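Local coordinates for protein AT27789p (Drosophila melanogaster, PDB 5UZM) that probably binds RNA, mRNA included, this chain being the second quasi-RNA recognition motif (qRRM2) of Glorund, a fly hnRNP F/H homolog, at residues Tyr18-Thr21 against Glu22-Glu26; Glu27-Ser30 against Gly31-Ile34; Gln62-Thr65 against Glu66-Leu69; Leu69-Asn72 against Arg73-Ile76; Ser86-Ala89 against Glu90-Ala94. All coordinates share one frame; numbering follows the deposited sequence.

Interaction 1 (Tyr18-Thr21 against Glu22-Glu26); sequences YAVT and EQQIE
Thr21 and Gln24 form a capping box at the start of helix 22-28, the first helix of this RRM fold, each residue offering a side-chain oxygen to the other's backbone N-H. With chi1 at 70°, Thr21 OG1 lies between its own backbone N and carbonyl carbon, which turns it into the helix mouth; Gln24 N donates to OG1 at 3.2 Å, with an N-H...O angle of 153°. The return bond, from Thr21 N to Gln24 OE1, measures 3.1 Å and is more bent at 141°, yet the N-H arrives in the amide's carbonyl plane and on a lone pair. Gln24 reaches back because its chain is extended beyond CG, so the amide runs past Thr21 and its OE1 comes to 3.2 Å from Val20 CA.

Next to the box, Val20 and Ile25 pair obliquely, CG2 of Val20 lying 4.0 Å from CD1 of Ile25. These are the positions just before the cap and four after it, the pairing of a hydrophobic staple. Val20 also rests on Phe43, and Ile25 on Ile41 and Ile76, so the staple faces the sheet. Thr21 O accepts Ile25 N at 3.2 Å and takes a second, weak bond from Gln24 N. In addition, a water lies 2.7 Å from Thr21 OG1 and donates to Gln23 OE1 at 3.1 Å.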
# COMPACT_ATOMS: atom_id res chain seq x y z
N TYR A 18 -6.07 0.57 -12.72
CA TYR A 18 -4.94 0.29 -13.61
C TYR A 18 -4.01 1.49 -13.74
O TYR A 18 -2.79 1.34 -13.80
CB TYR A 18 -5.39 -0.14 -15.01
CG TYR A 18 -4.25 -0.12 -16.03
CD1 TYR A 18 -3.23 -1.08 -15.98
CD2 TYR A 18 -4.17 0.86 -17.01
CE1 TYR A 18 -2.18 -1.06 -16.89
CE2 TYR A 18 -3.11 0.88 -17.93
CZ TYR A 18 -2.13 -0.09 -17.85
OH TYR A 18 -1.08 -0.07 -18.75
N ALA A 19 -4.57 2.69 -13.73
CA ALA A 19 -3.73 3.87 -13.90
C ALA A 19 -3.21 4.42 -12.58
O ALA A 19 -2.91 5.62 -12.50
CB ALA A 19 -4.50 4.95 -14.67
N VAL A 20 -3.05 3.58 -11.55
CA VAL A 20 -2.82 4.11 -10.21
C VAL A 20 -1.41 4.70 -10.10
O VAL A 20 -0.44 4.19 -10.68
CB VAL A 20 -3.06 3.03 -9.14
CG1 VAL A 20 -2.02 1.93 -9.21
CG2 VAL A 20 -3.03 3.67 -7.76
N THR A 21 -1.30 5.76 -9.32
CA THR A 21 -0.03 6.41 -9.11
C THR A 21 0.30 6.52 -7.62
O THR A 21 -0.59 6.43 -6.76
CB THR A 21 0.01 7.84 -9.68
OG1 THR A 21 -0.84 8.70 -8.91
CG2 THR A 21 -0.41 7.89 -11.18
N GLU A 22 1.58 6.75 -7.32
CA GLU A 22 1.98 7.02 -5.94
C GLU A 22 1.22 8.21 -5.38
O GLU A 22 0.86 8.19 -4.21
CB GLU A 22 3.49 7.31 -5.84
CG GLU A 22 4.39 6.08 -6.02
CD GLU A 22 5.85 6.46 -5.99
OE1 GLU A 22 6.69 5.62 -6.41
OE2 GLU A 22 6.13 7.60 -5.57
N GLN A 23 0.90 9.21 -6.21
CA GLN A 23 0.16 10.36 -5.68
C GLN A 23 -1.21 9.94 -5.17
O GLN A 23 -1.68 10.45 -4.13
CB GLN A 23 0.01 11.43 -6.78
CG GLN A 23 -0.75 12.65 -6.30
CD GLN A 23 -0.93 13.70 -7.39
OE1 GLN A 23 -0.67 13.45 -8.56
NE2 GLN A 23 -1.37 14.89 -7.00
N GLN A 24 -1.87 9.00 -5.86
CA GLN A 24 -3.19 8.55 -5.43
C GLN A 24 -3.10 7.74 -4.14
O GLN A 24 -4.02 7.81 -3.30
CB GLN A 24 -3.81 7.71 -6.54
CG GLN A 24 -4.28 8.57 -7.71
CD GLN A 24 -4.85 7.70 -8.80
OE1 GLN A 24 -4.17 6.84 -9.32
NE2 GLN A 24 -6.13 7.87 -9.08
N ILE A 25 -2.05 6.96 -3.98
CA ILE A 25 -1.85 6.22 -2.72
C ILE A 25 -1.61 7.21 -1.58
O ILE A 25 -2.15 7.05 -0.49
CB ILE A 25 -0.67 5.23 -2.83
CG1 ILE A 25 -0.91 4.25 -3.98
CG2 ILE A 25 -0.43 4.52 -1.47
CD1 ILE A 25 -2.14 3.54 -3.83
N GLU A 26 -0.73 8.19 -1.80
CA GLU A 26 -0.46 9.20 -0.78
C GLU A 26 -1.74 9.91 -0.35
O GLU A 26 -1.99 10.09 0.86
CB GLU A 26 0.58 10.19 -1.31
CG GLU A 26 2.00 9.54 -1.50
CD GLU A 26 2.90 10.24 -2.56
OE1 GLU A 26 2.45 11.22 -3.19
OE2 GLU A 26 4.05 9.81 -2.80
O HOH W 1 -1.97 10.92 -9.88

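Interaction 2 (Glu27-Ser30 against Gly31-Ile34); sequences EFFS and GLDI
Phe29 meets Leu32 and Ile34 where helix 22-28 gives way to a type II beta turn spanning Phe29 to Leu32. In sequence order, Glu27 comes first and contributes through its backbone: its O accepts Ser30 N at 3.0 Å, an i to i+3 bond where the helix unwinds. Phe28 follows, placing CD2 3.6 Å above the plane of the Phe29 ring and over its centre, while Phe29 CE2 lies in the plane of the Phe28 ring at its edge.

Phe29 itself is the first residue to leave helical backbone angles. Its CG stands beside the backbone N and opposite the carbonyl carbon (chi1 -72°), which sends ring and carbonyl different ways. The carbonyl closes the turn, Phe29 O accepting Leu32 N at 3.0 Å with an N-H...O angle of 153°. The ring side meets aliphatic tips: Leu32 CD1 approaches Phe29 CD1 at 3.8 Å, crossing it at a slant, and Ile34 CD1 reaches Phe29 CB at 4.0 Å. Ser30 then takes the first inner corner, and Gly31 the second. At the positive phi of Gly31 a beta carbon would fall about 2.4 Å from Ser30 O, a clash that accounts for glycine there.

The turn thus folds Leu32 and Ile34 back over the end of the helix. Phe29 packs on Ala68 of helix 62-69 and Ile83 of strand 79-85 and meets Phe59 edge-to-face, so the turn ties helices 22-28 and 62-69 to strand 79-85 of the sheet.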
# COMPACT_ATOMS: atom_id res chain seq x y z
N GLU A 27 -2.59 10.25 -1.33
CA GLU A 27 -3.88 10.89 -1.05
C GLU A 27 -4.83 9.95 -0.29
O GLU A 27 -5.50 10.37 0.66
CB GLU A 27 -4.51 11.38 -2.35
CG GLU A 27 -5.89 11.92 -2.14
CD GLU A 27 -6.54 12.37 -3.43
OE1 GLU A 27 -7.79 12.21 -3.56
OE2 GLU A 27 -5.81 12.90 -4.29
N PHE A 28 -4.90 8.69 -0.69
CA PHE A 28 -5.74 7.73 0.00
C PHE A 28 -5.35 7.61 1.47
O PHE A 28 -6.22 7.45 2.33
CB PHE A 28 -5.61 6.38 -0.71
CG PHE A 28 -6.48 5.32 -0.19
CD1 PHE A 28 -7.81 5.25 -0.56
CD2 PHE A 28 -5.97 4.37 0.69
CE1 PHE A 28 -8.61 4.23 -0.05
CE2 PHE A 28 -6.77 3.35 1.17
CZ PHE A 28 -8.10 3.30 0.81
N PHE A 29 -4.06 7.69 1.77
CA PHE A 29 -3.56 7.61 3.14
C PHE A 29 -3.22 9.00 3.68
O PHE A 29 -2.32 9.13 4.52
CB PHE A 29 -2.36 6.65 3.18
CG PHE A 29 -2.77 5.22 3.02
CD1 PHE A 29 -3.74 4.67 3.84
CD2 PHE A 29 -2.17 4.39 2.09
CE1 PHE A 29 -4.16 3.36 3.72
CE2 PHE A 29 -2.56 3.05 2.00
CZ PHE A 29 -3.55 2.52 2.84
N SER A 30 -3.90 10.04 3.20
CA SER A 30 -3.67 11.40 3.70
C SER A 30 -3.80 11.44 5.21
O SER A 30 -4.77 10.93 5.77
CB SER A 30 -4.65 12.36 3.05
OG SER A 30 -4.41 13.69 3.56
N GLY A 31 -2.86 12.11 5.85
CA GLY A 31 -2.82 12.16 7.30
C GLY A 31 -1.93 11.12 7.94
O GLY A 31 -1.71 11.17 9.16
N LEU A 32 -1.46 10.13 7.20
CA LEU A 32 -0.60 9.09 7.75
C LEU A 32 0.81 9.25 7.19
O LEU A 32 1.00 9.72 6.07
CB LEU A 32 -1.13 7.70 7.39
CG LEU A 32 -2.64 7.54 7.66
CD1 LEU A 32 -3.09 6.17 7.27
CD2 LEU A 32 -3.02 7.80 9.13
N ASP A 33 1.80 8.87 8.00
CA ASP A 33 3.20 9.12 7.64
C ASP A 33 3.73 7.90 6.89
O ASP A 33 4.08 6.89 7.50
CB ASP A 33 4.03 9.42 8.88
CG ASP A 33 5.43 9.93 8.54
OD1 ASP A 33 5.65 10.39 7.40
OD2 ASP A 33 6.31 9.87 9.42
N ILE A 34 3.78 7.99 5.57
CA ILE A 34 4.38 6.97 4.72
C ILE A 34 5.88 7.26 4.60
O ILE A 34 6.29 8.41 4.40
CB ILE A 34 3.72 6.96 3.32
CG1 ILE A 34 2.21 6.64 3.42
CG2 ILE A 34 4.40 5.94 2.38
CD1 ILE A 34 1.49 6.94 2.14

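Interaction 3 (Gln62-Thr65 against Glu66-Leu69); sequences QDDT and EQAL
Gln62 and Glu66 stand one turn apart on helix 62-69, the second helix of the RRM, their polar ends crossing with amide and carboxylate planes 63° apart. Gln62 NE2 comes within 2.8 Å of Glu66 OE2, but the N-H points poorly for a hydrogen bond. The carboxylate finds its stronger mate in Arg85 of strand 79-85, whose NH2 forms a salt bridge with OE2. Glu66 CG, set beside the backbone N (chi1 -59°), passes 3.5 Å from Gln62 O, and the bend at chi2 swings the carboxylate toward the Gln62 amide. Replacing Glu66 by an alanine would probably leave Arg85 without this carboxylate and the Gln62 amide freer to turn.

The carbonyls of Gln62 to Thr65 each accept the N-H four residues on; the straightest bond, Leu69 N to Thr65 O, is 3.0 Å long at 164°. Elsewhere Asp64 OD2 accepts Asp33 N, tying the helix to the loop after helix 22-28, and Thr65 OG1 is bonded to Ser61 O.

Apolar contact is slight: Thr65 and Leu69 lie side by side, CG2 of the former 4.1 Å from CD1 of the latter. Ala68, nearby, packs on Phe29 and Phe59. The helix is therefore two-sided, with carbon toward the fold's interior and carboxylates that are likely to steady it through Arg85 and a loop amide.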
# COMPACT_ATOMS: atom_id res chain seq x y z
N GLN A 62 3.37 2.31 14.28
CA GLN A 62 2.36 1.28 14.42
C GLN A 62 0.95 1.86 14.42
O GLN A 62 0.03 1.30 13.79
CB GLN A 62 2.63 0.48 15.70
CG GLN A 62 1.46 -0.31 16.23
CD GLN A 62 1.16 -1.56 15.44
OE1 GLN A 62 1.92 -1.96 14.55
NE2 GLN A 62 0.05 -2.18 15.77
N ASP A 63 0.74 3.00 15.06
CA ASP A 63 -0.62 3.55 15.06
C ASP A 63 -1.05 3.97 13.66
O ASP A 63 -2.23 3.86 13.33
CB ASP A 63 -0.71 4.72 16.02
CG ASP A 63 -2.12 5.28 16.10
OD1 ASP A 63 -3.03 4.56 16.55
OD2 ASP A 63 -2.30 6.45 15.71
N ASP A 64 -0.12 4.44 12.83
CA ASP A 64 -0.50 4.78 11.46
C ASP A 64 -0.90 3.55 10.65
O ASP A 64 -1.79 3.63 9.79
CB ASP A 64 0.64 5.52 10.80
CG ASP A 64 0.56 7.02 11.07
OD1 ASP A 64 -0.31 7.43 11.87
OD2 ASP A 64 1.36 7.78 10.50
N THR A 65 -0.25 2.42 10.91
CA THR A 65 -0.69 1.17 10.29
C THR A 65 -2.11 0.83 10.69
O THR A 65 -2.92 0.37 9.87
CB THR A 65 0.29 0.05 10.67
OG1 THR A 65 1.61 0.46 10.29
CG2 THR A 65 -0.08 -1.24 9.96
N GLU A 66 -2.46 1.04 11.97
CA GLU A 66 -3.81 0.70 12.38
C GLU A 66 -4.83 1.64 11.75
O GLU A 66 -5.91 1.20 11.36
CB GLU A 66 -3.91 0.73 13.91
CG GLU A 66 -2.95 -0.25 14.58
CD GLU A 66 -3.39 -1.71 14.53
OE1 GLU A 66 -4.57 -2.00 14.20
OE2 GLU A 66 -2.54 -2.56 14.86
N GLN A 67 -4.49 2.93 11.63
CA GLN A 67 -5.40 3.85 10.94
C GLN A 67 -5.51 3.49 9.46
O GLN A 67 -6.59 3.67 8.88
CB GLN A 67 -4.92 5.28 11.09
CG GLN A 67 -4.97 5.82 12.54
CD GLN A 67 -4.47 7.22 12.61
OE1 GLN A 67 -3.51 7.53 13.31
NE2 GLN A 67 -5.10 8.09 11.85
N ALA A 68 -4.44 2.99 8.84
CA ALA A 68 -4.55 2.59 7.43
C ALA A 68 -5.50 1.43 7.29
O ALA A 68 -6.34 1.40 6.40
CB ALA A 68 -3.18 2.20 6.88
N LEU A 69 -5.38 0.44 8.18
CA LEU A 69 -6.31 -0.68 8.13
C LEU A 69 -7.75 -0.24 8.31
O LEU A 69 -8.67 -0.85 7.75
CB LEU A 69 -5.91 -1.71 9.19
CG LEU A 69 -4.62 -2.38 8.78
CD1 LEU A 69 -3.89 -2.83 10.04
CD2 LEU A 69 -4.95 -3.55 7.91

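Interaction 4 (Leu69-Asn72 against Arg73-Ile76); sequences LGRN and REKI
Glu74 folds back against Arg71 across a type II beta turn running from Arg71 to Glu74, in the connection between helix 62-69 and strand 75-76 of the RRM. Two overlapping turns share Arg71 and Asn72. A type I turn, Leu69 to Asn72, comes off the helix and is closed by Asn72 N on Leu69 O at 3.2 Å; the type II turn is closed by Glu74 N on Arg71 O at 2.9 Å and 161°. Arg73 takes its second corner with positive phi (65°).

Side-chain contact is mostly carbon against oxygen. Glu74 OE2 lies 3.6 Å from both CB and CG of Arg71, alongside the aliphatic stem, and the carboxylate and guanidinium planes differ by just 17°. Arg73 CG passes Asn72 ND2 at 3.7 Å, the amide and guanidinium planes almost perpendicular.

The polar ends work elsewhere. Arg71 NH1 bonds to Phe28 O, at the end of helix 22-28, and to Ser30 O in the turn after it, and Asn72 OD1 accepts Ile83 N of strand 79-85. Since Arg71 NE and Glu74 OE2 stay 4.7 Å apart, no salt bridge forms; their opposite charges probably attract only at a distance, while the guanidinium is committed to backbone carbonyls.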
# COMPACT_ATOMS: atom_id res chain seq x y z
N LEU A 69 -5.38 0.44 8.18
CA LEU A 69 -6.31 -0.68 8.13
C LEU A 69 -7.75 -0.24 8.31
O LEU A 69 -8.67 -0.85 7.75
CB LEU A 69 -5.91 -1.71 9.19
CG LEU A 69 -4.62 -2.38 8.78
CD1 LEU A 69 -3.89 -2.83 10.04
CD2 LEU A 69 -4.95 -3.55 7.91
N GLY A 70 -7.97 0.83 9.07
CA GLY A 70 -9.33 1.33 9.21
C GLY A 70 -9.90 1.94 7.95
O GLY A 70 -11.10 2.20 7.90
N ARG A 71 -9.08 2.14 6.92
CA ARG A 71 -9.58 2.65 5.64
C ARG A 71 -9.92 1.54 4.65
O ARG A 71 -10.18 1.83 3.48
CB ARG A 71 -8.58 3.62 5.05
CG ARG A 71 -8.43 4.84 5.97
CD ARG A 71 -7.55 5.90 5.42
NE ARG A 71 -7.29 6.86 6.50
CZ ARG A 71 -6.61 7.98 6.37
NH1 ARG A 71 -6.16 8.36 5.17
NH2 ARG A 71 -6.38 8.78 7.42
N ASN A 72 -9.97 0.30 5.12
CA ASN A 72 -10.34 -0.85 4.31
C ASN A 72 -11.67 -0.60 3.60
O ASN A 72 -12.64 -0.11 4.21
CB ASN A 72 -10.43 -2.10 5.19
CG ASN A 72 -10.74 -3.33 4.40
OD1 ASN A 72 -10.11 -3.59 3.40
ND2 ASN A 72 -11.76 -4.07 4.82
N ARG A 73 -11.69 -0.90 2.31
CA ARG A 73 -12.79 -0.71 1.37
C ARG A 73 -13.17 0.76 1.10
O ARG A 73 -14.18 1.00 0.44
CB ARG A 73 -14.05 -1.48 1.78
CG ARG A 73 -13.77 -3.00 1.89
CD ARG A 73 -14.99 -3.87 1.68
NE ARG A 73 -15.20 -4.19 0.28
CZ ARG A 73 -16.15 -3.66 -0.48
NH1 ARG A 73 -17.00 -2.77 0.03
NH2 ARG A 73 -16.24 -4.01 -1.75
N GLU A 74 -12.38 1.74 1.54
CA GLU A 74 -12.52 3.08 0.96
C GLU A 74 -12.01 3.07 -0.49
O GLU A 74 -11.38 2.11 -0.95
CB GLU A 74 -11.81 4.11 1.82
CG GLU A 74 -12.45 4.20 3.22
CD GLU A 74 -11.85 5.24 4.11
OE1 GLU A 74 -12.29 5.32 5.29
OE2 GLU A 74 -10.93 5.94 3.67
N LYS A 75 -12.31 4.13 -1.23
CA LYS A 75 -12.15 4.13 -2.68
C LYS A 75 -10.97 4.97 -3.15
O LYS A 75 -10.67 6.05 -2.62
CB LYS A 75 -13.42 4.64 -3.39
CG LYS A 75 -14.58 3.64 -3.21
CD LYS A 75 -15.91 4.16 -3.69
CE LYS A 75 -15.94 4.23 -5.17
NZ LYS A 75 -17.36 4.43 -5.63
N ILE A 76 -10.36 4.51 -4.24
CA ILE A 76 -9.56 5.36 -5.13
C ILE A 76 -10.29 5.39 -6.46
O ILE A 76 -10.48 4.33 -7.09
CB ILE A 76 -8.12 4.86 -5.30
CG1 ILE A 76 -7.37 4.84 -3.99
CG2 ILE A 76 -7.40 5.68 -6.38
CD1 ILE A 76 -5.94 4.28 -4.16

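Interaction 5 (Ser86-Ala89 against Glu90-Ala94); sequences SSIA and EMKRA
Ile88 O takes the N-H of Lys92 at 2.8 Å and 165°, the shortest sound polar bond in helix 88-94. The helix opens at Ser87, its N-cap: with chi1 at 65° the hydroxyl turns into the first turn, and Ser87 OG accepts Glu90 N at 3.1 Å. Ser87 O takes Met91 N at 3.0 Å, so this residue receives two amides of the first turn. Were Ser87 an alanine, Glu90 N would probably lose its side-chain acceptor and the helix start would be less firmly set.

Glu90, its chain extended, carries its carboxylate to Ser86 OG; the bond to OE2 is modelled so short that its length is doubtful. The other oxygen, OE1, forms a salt bridge with Lys12. Farther along, Ala89 O sits over one face of the Arg93 guanidinium, 3.3 Å from NH1 but poorly angled for a bond, and Ile88 CG2 runs beside Lys92 with NZ at 3.6 Å.

Met91 and Ile88 pack on Val10 and Gln58, Met91 also on Phe56, placing this C-terminal helix against the sheet. The Ser87 cap and the Lys12-Glu90 salt bridge thus accompany a largely aliphatic and aromatic seat, and Lys12 is likely to favour the charged form of Glu90.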
# COMPACT_ATOMS: atom_id res chain seq x y z
N SER A 86 0.42 -6.71 7.05
CA SER A 86 1.51 -7.33 6.35
C SER A 86 2.79 -7.23 7.17
O SER A 86 2.74 -7.11 8.40
CB SER A 86 1.68 -6.68 4.96
OG SER A 86 2.57 -7.44 4.18
N SER A 87 3.93 -7.25 6.48
CA SER A 87 5.24 -7.30 7.11
C SER A 87 6.30 -6.90 6.10
O SER A 87 6.09 -7.00 4.89
CB SER A 87 5.56 -8.70 7.65
OG SER A 87 5.67 -9.59 6.55
N ILE A 88 7.45 -6.46 6.61
CA ILE A 88 8.56 -6.10 5.75
C ILE A 88 9.00 -7.29 4.91
O ILE A 88 9.26 -7.15 3.71
CB ILE A 88 9.74 -5.55 6.59
CG1 ILE A 88 9.30 -4.34 7.41
CG2 ILE A 88 10.91 -5.20 5.70
CD1 ILE A 88 9.31 -3.06 6.67
N ALA A 89 9.08 -8.48 5.53
CA ALA A 89 9.52 -9.66 4.78
C ALA A 89 8.56 -9.98 3.63
O ALA A 89 9.00 -10.34 2.53
CB ALA A 89 9.65 -10.87 5.71
N GLU A 90 7.25 -9.83 3.84
CA GLU A 90 6.32 -10.07 2.75
C GLU A 90 6.49 -9.02 1.66
O GLU A 90 6.46 -9.34 0.46
CB GLU A 90 4.88 -10.11 3.27
CG GLU A 90 3.88 -10.50 2.16
CD GLU A 90 2.40 -10.46 2.59
OE1 GLU A 90 1.57 -11.16 1.96
OE2 GLU A 90 2.05 -9.73 3.54
N MET A 91 6.68 -7.76 2.05
CA MET A 91 6.92 -6.71 1.06
C MET A 91 8.19 -7.00 0.25
O MET A 91 8.19 -6.88 -0.98
CB MET A 91 7.02 -5.36 1.76
CG MET A 91 7.34 -4.17 0.85
SD MET A 91 7.17 -2.67 1.82
CE MET A 91 6.90 -1.45 0.52
N LYS A 92 9.28 -7.35 0.94
CA LYS A 92 10.53 -7.58 0.22
C LYS A 92 10.43 -8.79 -0.71
O LYS A 92 10.99 -8.78 -1.81
CB LYS A 92 11.69 -7.76 1.20
CG LYS A 92 12.07 -6.48 1.91
CD LYS A 92 13.22 -5.78 1.21
CE LYS A 92 13.70 -4.58 2.01
NZ LYS A 92 13.70 -4.89 3.47
N ARG A 93 9.75 -9.85 -0.27
CA ARG A 93 9.62 -11.04 -1.12
C ARG A 93 8.93 -10.71 -2.44
O ARG A 93 9.43 -11.04 -3.52
CB ARG A 93 8.87 -12.14 -0.39
CG ARG A 93 9.78 -13.12 0.33
CD ARG A 93 9.04 -14.40 0.64
NE ARG A 93 7.70 -14.16 1.17
CZ ARG A 93 7.46 -13.74 2.41
NH1 ARG A 93 8.47 -13.50 3.24
NH2 ARG A 93 6.22 -13.54 2.82
N ALA A 94 7.79 -10.03 -2.37
CA ALA A 94 6.99 -9.80 -3.56
C ALA A 94 7.58 -8.74 -4.47
O ALA A 94 7.09 -8.59 -5.60
CB ALA A 94 5.57 -9.41 -3.16

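Interactions 1 and 2 share helix 22-28, one at its capped start and the other at its end, while interactions 3 and 4 follow each other through Leu69. These four lie together on the helix-bearing side of the RRM: interaction 2 touches 1, 3 and 4, and Ile76 of interaction 4 packs on Gln24 and Ile25 of interaction 1. Interaction 5 stands apart, its centre about 20 Å from those of interactions 1, 2 and 4. Interaction 3 is partly buried; the others are surface contacts, each but interaction 4 having one buried residue. Interactions 1 and 5 rely on hydroxyl caps, interaction 2 on apolar packing round a turn, interaction 3 on helical backbone bonds, and interaction 4 on paired turns.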